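Local coordinates for N-acetylneuraminic acid outer membrane channel protein NanC (Escherichia coli, PDB 2WJR), which forms a monomeric outer-membrane channel that lets N-acetylneuraminic acid enter the bacterium and is open at low membrane potentials, with weak selectivity for anions, at residues A[155-158]-A[159-163]; A[175-178]-A[179-182]. The protein carries 1 engineered substitution. All blocks are in the same frame, centred on the assembly; numbering follows the deposited sequence.

Contact 1 of 2, residues A[155-158]-A[159-163]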
loop_
_atom_site.group_PDB
_atom_site.type_symbol
_atom_site.label_atom_id
_atom_site.label_comp_id
_atom_site.label_asym_id
_atom_site.label_seq_id
_atom_site.Cartn_x
_atom_site.Cartn_y
_atom_site.Cartn_z
ATOM N N ASP A 155 -5.034 7.842 21.017
ATOM C CA ASP A 155 -6.282 8.611 20.926
ATOM C C ASP A 155 -6.326 9.510 19.700
ATOM O O ASP A 155 -6.295 10.731 19.804
ATOM C CB ASP A 155 -6.485 9.423 22.225
ATOM C CG ASP A 155 -7.809 10.147 22.266
ATOM O OD1 ASP A 155 -8.738 9.759 21.514
ATOM O OD2 ASP A 155 -7.917 11.120 23.073
ATOM N N TYR A 156 -6.398 8.878 18.532
ATOM C CA TYR A 156 -6.479 9.550 17.252
ATOM C C TYR A 156 -7.591 8.958 16.428
ATOM O O TYR A 156 -8.146 7.923 16.780
ATOM C CB TYR A 156 -5.170 9.385 16.488
ATOM C CG TYR A 156 -3.981 10.004 17.162
ATOM C CD1 TYR A 156 -3.637 11.329 16.923
ATOM C CD2 TYR A 156 -3.191 9.269 18.006
ATOM C CE1 TYR A 156 -2.539 11.906 17.544
ATOM C CE2 TYR A 156 -2.095 9.818 18.607
ATOM C CZ TYR A 156 -1.780 11.152 18.376
ATOM O OH TYR A 156 -0.674 11.672 18.972
ATOM N N ARG A 157 -7.908 9.601 15.317
ATOM C CA ARG A 157 -8.934 9.083 14.443
ATOM C C ARG A 157 -8.559 9.257 12.987
ATOM O O ARG A 157 -7.757 10.112 12.647
ATOM C CB ARG A 157 -10.286 9.756 14.728
ATOM C CG ARG A 157 -10.337 11.216 14.338
ATOM C CD ARG A 157 -11.737 11.802 14.605
ATOM N NE ARG A 157 -11.879 13.182 14.164
ATOM C CZ ARG A 157 -12.063 13.582 12.905
ATOM N NH1 ARG A 157 -12.211 14.880 12.642
ATOM N NH2 ARG A 157 -12.104 12.709 11.903
ATOM N N TYR A 158 -9.173 8.436 12.140
ATOM C CA TYR A 158 -9.126 8.622 10.704
ATOM C C TYR A 158 -10.195 9.625 10.287
ATOM O O TYR A 158 -11.079 10.010 11.082
ATOM C CB TYR A 158 -9.320 7.261 9.993
ATOM C CG TYR A 158 -8.156 6.339 10.270
ATOM C CD1 TYR A 158 -8.265 5.292 11.184
ATOM C CD2 TYR A 158 -6.916 6.563 9.685
ATOM C CE1 TYR A 158 -7.191 4.466 11.475
ATOM C CE2 TYR A 158 -5.821 5.737 9.972
ATOM C CZ TYR A 158 -5.960 4.694 10.873
ATOM O OH TYR A 158 -4.903 3.829 11.178
ATOM N N ALA A 159 -10.096 10.056 9.049
ATOM C CA ALA A 159 -10.972 11.073 8.484
ATOM C C ALA A 159 -12.412 10.564 8.333
ATOM O O ALA A 159 -13.306 11.320 7.930
ATOM C CB ALA A 159 -10.403 11.540 7.156
ATOM N N ASN A 160 -12.635 9.284 8.655
ATOM C CA ASN A 160 -13.981 8.719 8.654
ATOM C C ASN A 160 -14.610 8.784 10.056
ATOM O O ASN A 160 -15.626 8.164 10.299
ATOM C CB ASN A 160 -13.947 7.268 8.160
ATOM C CG ASN A 160 -13.171 6.356 9.090
ATOM O OD1 ASN A 160 -12.491 6.810 10.021
ATOM N ND2 ASN A 160 -13.256 5.050 8.837
ATOM N N HIS A 161 -13.961 9.494 10.974
ATOM C CA HIS A 161 -14.429 9.666 12.373
ATOM C C HIS A 161 -14.458 8.402 13.198
ATOM O O HIS A 161 -15.151 8.334 14.206
ATOM C CB HIS A 161 -15.775 10.423 12.415
ATOM C CG HIS A 161 -15.640 11.844 11.975
ATOM N ND1 HIS A 161 -15.669 12.905 12.859
ATOM C CD2 HIS A 161 -15.398 12.379 10.753
ATOM C CE1 HIS A 161 -15.485 14.032 12.193
ATOM N NE2 HIS A 161 -15.314 13.741 10.914
ATOM N N LYS A 162 -13.641 7.422 12.800
ATOM C CA LYS A 162 -13.459 6.203 13.555
ATOM C C LYS A 162 -11.967 6.014 13.858
ATOM O O LYS A 162 -11.103 6.670 13.264
ATOM C CB LYS A 162 -13.984 4.981 12.785
ATOM C CG LYS A 162 -15.368 5.129 12.190
ATOM C CD LYS A 162 -15.838 3.828 11.523
ATOM C CE LYS A 162 -16.840 4.106 10.410
ATOM N NZ LYS A 162 -17.147 2.894 9.594
ATOM N N LYS A 163 -11.695 5.125 14.801
ATOM C CA LYS A 163 -10.350 4.708 15.154
ATOM C C LYS A 163 -9.864 3.558 14.267
ATOM O O LYS A 163 -8.874 2.912 14.577
ATOM C CB LYS A 163 -10.310 4.281 16.615
ATOM C CG LYS A 163 -10.663 5.419 17.582
ATOM C CD LYS A 163 -10.274 5.061 19.012
ATOM C CE LYS A 163 -8.817 5.329 19.284
ATOM N NZ LYS A 163 -8.324 4.795 20.590
#
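Tyr-158 and Lys-162 close a tight reversal of the chain: the N of Tyr-158 donates to the O of Lys-162 over 2.8 Å, while a type I beta turn from Tyr-158 to His-161 returns a bond of 2.9 Å from His-161 N to Tyr-158 O. Beside the turn, Arg-157 and His-161 lie side by side and point the same way. The guanidinium rests flat on the imidazole, with centres 3.7 Å apart and planes 18° from parallel. NH2 stands over the middle of the ring, and NH1 comes within 3.4 Å of CE1 of His-161. The chain of Arg-157 is extended from CG to NE, which carries its flat end out as far as the ring. NH2 also donates to Tyr-158 O over 3.0 Å, approaching from the face of that carbonyl plane opposite to His-161 N, so two donors grip one oxygen. Asp-199 takes a salt bridge from Arg-157 and is hydrogen-bonded to His-161 NE2, a shared carboxylate that would probably offset the charge of the guanidinium.

Asn-160 turns its amide toward the backbone N two residues on, an Asx turn. With CG set between the backbone N and the carbonyl carbon (chi1 65°), OD1 accepts from Lys-162 N at 3.1 Å, the donor lying above the amide plane, while ND2 is hydrogen-bonded to Trp-164 O. The same OD1 is 3.2 Å from CB of Tyr-158, whose ring presents its edge to Lys-163 O and has Lys-152 as a cation-pi partner. Farther along, CG of Lys-163 lies against the O of Tyr-156. The type I turn followed by His-161 in the left-handed helical region is the hallmark of a G1 beta bulge, here in an extracellular loop of the porin.

Contact 2 of 2, residues A[175-178]-A[179-182]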
loop_
_atom_site.group_PDB
_atom_site.type_symbol
_atom_site.label_atom_id
_atom_site.label_comp_id
_atom_site.label_asym_id
_atom_site.label_seq_id
_atom_site.Cartn_x
_atom_site.Cartn_y
_atom_site.Cartn_z
ATOM N N HIS A 175 -0.775 -8.105 -19.529
ATOM C CA HIS A 175 0.597 -8.474 -19.889
ATOM C C HIS A 175 0.808 -8.267 -21.396
ATOM O O HIS A 175 0.821 -9.215 -22.181
ATOM C CB HIS A 175 0.904 -9.909 -19.463
ATOM C CG HIS A 175 0.670 -10.157 -18.003
ATOM N ND1 HIS A 175 1.359 -9.478 -17.020
ATOM C CD2 HIS A 175 -0.201 -10.966 -17.363
ATOM C CE1 HIS A 175 0.941 -9.886 -15.834
ATOM N NE2 HIS A 175 -0.009 -10.786 -16.015
ATOM N N MET A 176 0.950 -7.006 -21.772
ATOM C CA MET A 176 1.133 -6.614 -23.164
ATOM C C MET A 176 2.406 -7.275 -23.679
ATOM O O MET A 176 2.403 -7.927 -24.713
ATOM C CB MET A 176 1.248 -5.091 -23.247
ATOM C CG MET A 176 1.211 -4.498 -24.653
ATOM S SD MET A 176 1.376 -2.712 -24.529
ATOM C CE MET A 176 3.149 -2.606 -24.215
ATOM N N THR A 177 3.471 -7.110 -22.903
ATOM C CA THR A 177 4.787 -7.682 -23.148
ATOM C C THR A 177 5.199 -8.472 -21.897
ATOM O O THR A 177 4.651 -8.254 -20.822
ATOM C CB THR A 177 5.785 -6.535 -23.348
ATOM O OG1 THR A 177 5.712 -6.057 -24.700
ATOM C CG2 THR A 177 7.164 -6.951 -23.038
ATOM N N PRO A 178 6.177 -9.383 -22.019
ATOM C CA PRO A 178 6.721 -9.989 -20.802
ATOM C C PRO A 178 7.401 -8.992 -19.862
ATOM O O PRO A 178 7.548 -9.284 -18.688
ATOM C CB PRO A 178 7.736 -10.992 -21.345
ATOM C CG PRO A 178 7.140 -11.407 -22.659
ATOM C CD PRO A 178 6.567 -10.140 -23.221
ATOM N N ASP A 179 7.794 -7.830 -20.369
ATOM C CA ASP A 179 8.392 -6.792 -19.534
ATOM C C ASP A 179 7.677 -5.419 -19.565
ATOM O O ASP A 179 8.220 -4.450 -19.062
ATOM C CB ASP A 179 9.896 -6.650 -19.845
ATOM C CG ASP A 179 10.174 -6.392 -21.303
ATOM O OD1 ASP A 179 11.045 -7.093 -21.872
ATOM O OD2 ASP A 179 9.522 -5.494 -21.872
ATOM N N ILE A 180 6.471 -5.351 -20.139
ATOM C CA ILE A 180 5.609 -4.148 -20.059
ATOM C C ILE A 180 4.185 -4.559 -19.668
ATOM O O ILE A 180 3.512 -5.287 -20.397
ATOM C CB ILE A 180 5.522 -3.340 -21.382
ATOM C CG1 ILE A 180 6.915 -2.991 -21.923
ATOM C CG2 ILE A 180 4.722 -2.054 -21.176
ATOM C CD1 ILE A 180 6.852 -2.233 -23.267
ATOM N N THR A 181 3.742 -4.084 -18.505
ATOM C CA THR A 181 2.460 -4.489 -17.970
ATOM C C THR A 181 1.632 -3.267 -17.595
ATOM O O THR A 181 1.714 -2.802 -16.472
ATOM C CB THR A 181 2.641 -5.412 -16.736
ATOM O OG1 THR A 181 3.454 -6.533 -17.099
ATOM C CG2 THR A 181 1.298 -5.917 -16.229
ATOM N N PRO A 182 0.846 -2.735 -18.549
ATOM C CA PRO A 182 -0.120 -1.691 -18.192
ATOM C C PRO A 182 -1.170 -2.243 -17.239
ATOM O O PRO A 182 -1.479 -3.428 -17.279
ATOM C CB PRO A 182 -0.767 -1.323 -19.536
ATOM C CG PRO A 182 0.174 -1.854 -20.580
ATOM C CD PRO A 182 0.731 -3.096 -19.978
HETATM O O HOH W 1 3.887 -8.641 -18.396
#
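Met-176 reaches across to Ile-180 and Pro-182 as the chain doubles back. Its CB lies 3.6 Å from the O of Ile-180 and also touches CD of Pro-182. CG, placed anti to the backbone N (chi1 -170°), carries the chain outward to SD, where a bend at the last torsion folds the terminal methyl over Ile-180. There CE packs against CG2 of Ile-180 at 3.5 Å, tighter than usual for two carbons, and also meets CB and CD1 of the same residue. The branched side chain of Ile-180 continues on to Val-210 and Phe-212 of the neighbouring strand.

The backbone beneath makes a tight turn with Pro-178 and Asp-179 at its corner, closing the hairpin between strands 164-174 and 180-188, one of the short periplasmic turns of the porin barrel. Thr-177 N donates to Ile-180 O over 3.1 Å; the bond is nearly straight (169°) and lies in the carbonyl plane. The return bond from Ile-180 N to Thr-177 O is weak, at 3.5 Å.

At the corner, the carboxylate of Asp-179 crosses the side chain of Thr-177, though the modelled closeness of the CG2 methyl is doubtful; CB of Asp-179 lies 3.4 Å from C of Pro-178. An alanine here would remove the carboxylate and would probably leave the Thr-177 side chain less confined.

On the other flank, His-175 and Thr-181 run alongside each other, with the hydroxyl OG1 in the plane of the imidazole at its edge. A water joins them: it lies 3.0 Å from ND1 of His-175, hydrogen-bonds to OG1 of Thr-181, and donates to the O of Thr-177 over 2.6 Å. The far nitrogen of the ring, NE2, is hydrogen-bonded to Thr-142, so the imidazole is held from two sides.

Overall arrangement
The two contacts mark opposite ends of the same beta barrel, on opposite sides of the chain's centre, with their own centres 40 Å apart and nearest atoms about 29 Å apart. Contact 1 comes first along the chain, in the extracellular loop between strands 141-152 and 164-174. Strand 164-174 then crosses the membrane and leads to contact 2, where the chain turns at the periplasmic rim into strand 180-188. One antiparallel strand thus connects a long outer loop to a short inner turn. This illustrates the general plan of a transmembrane barrel such as the KdgM porins: compact reversals facing the periplasm, mostly longer loops facing outside, and strands between them walling the channel.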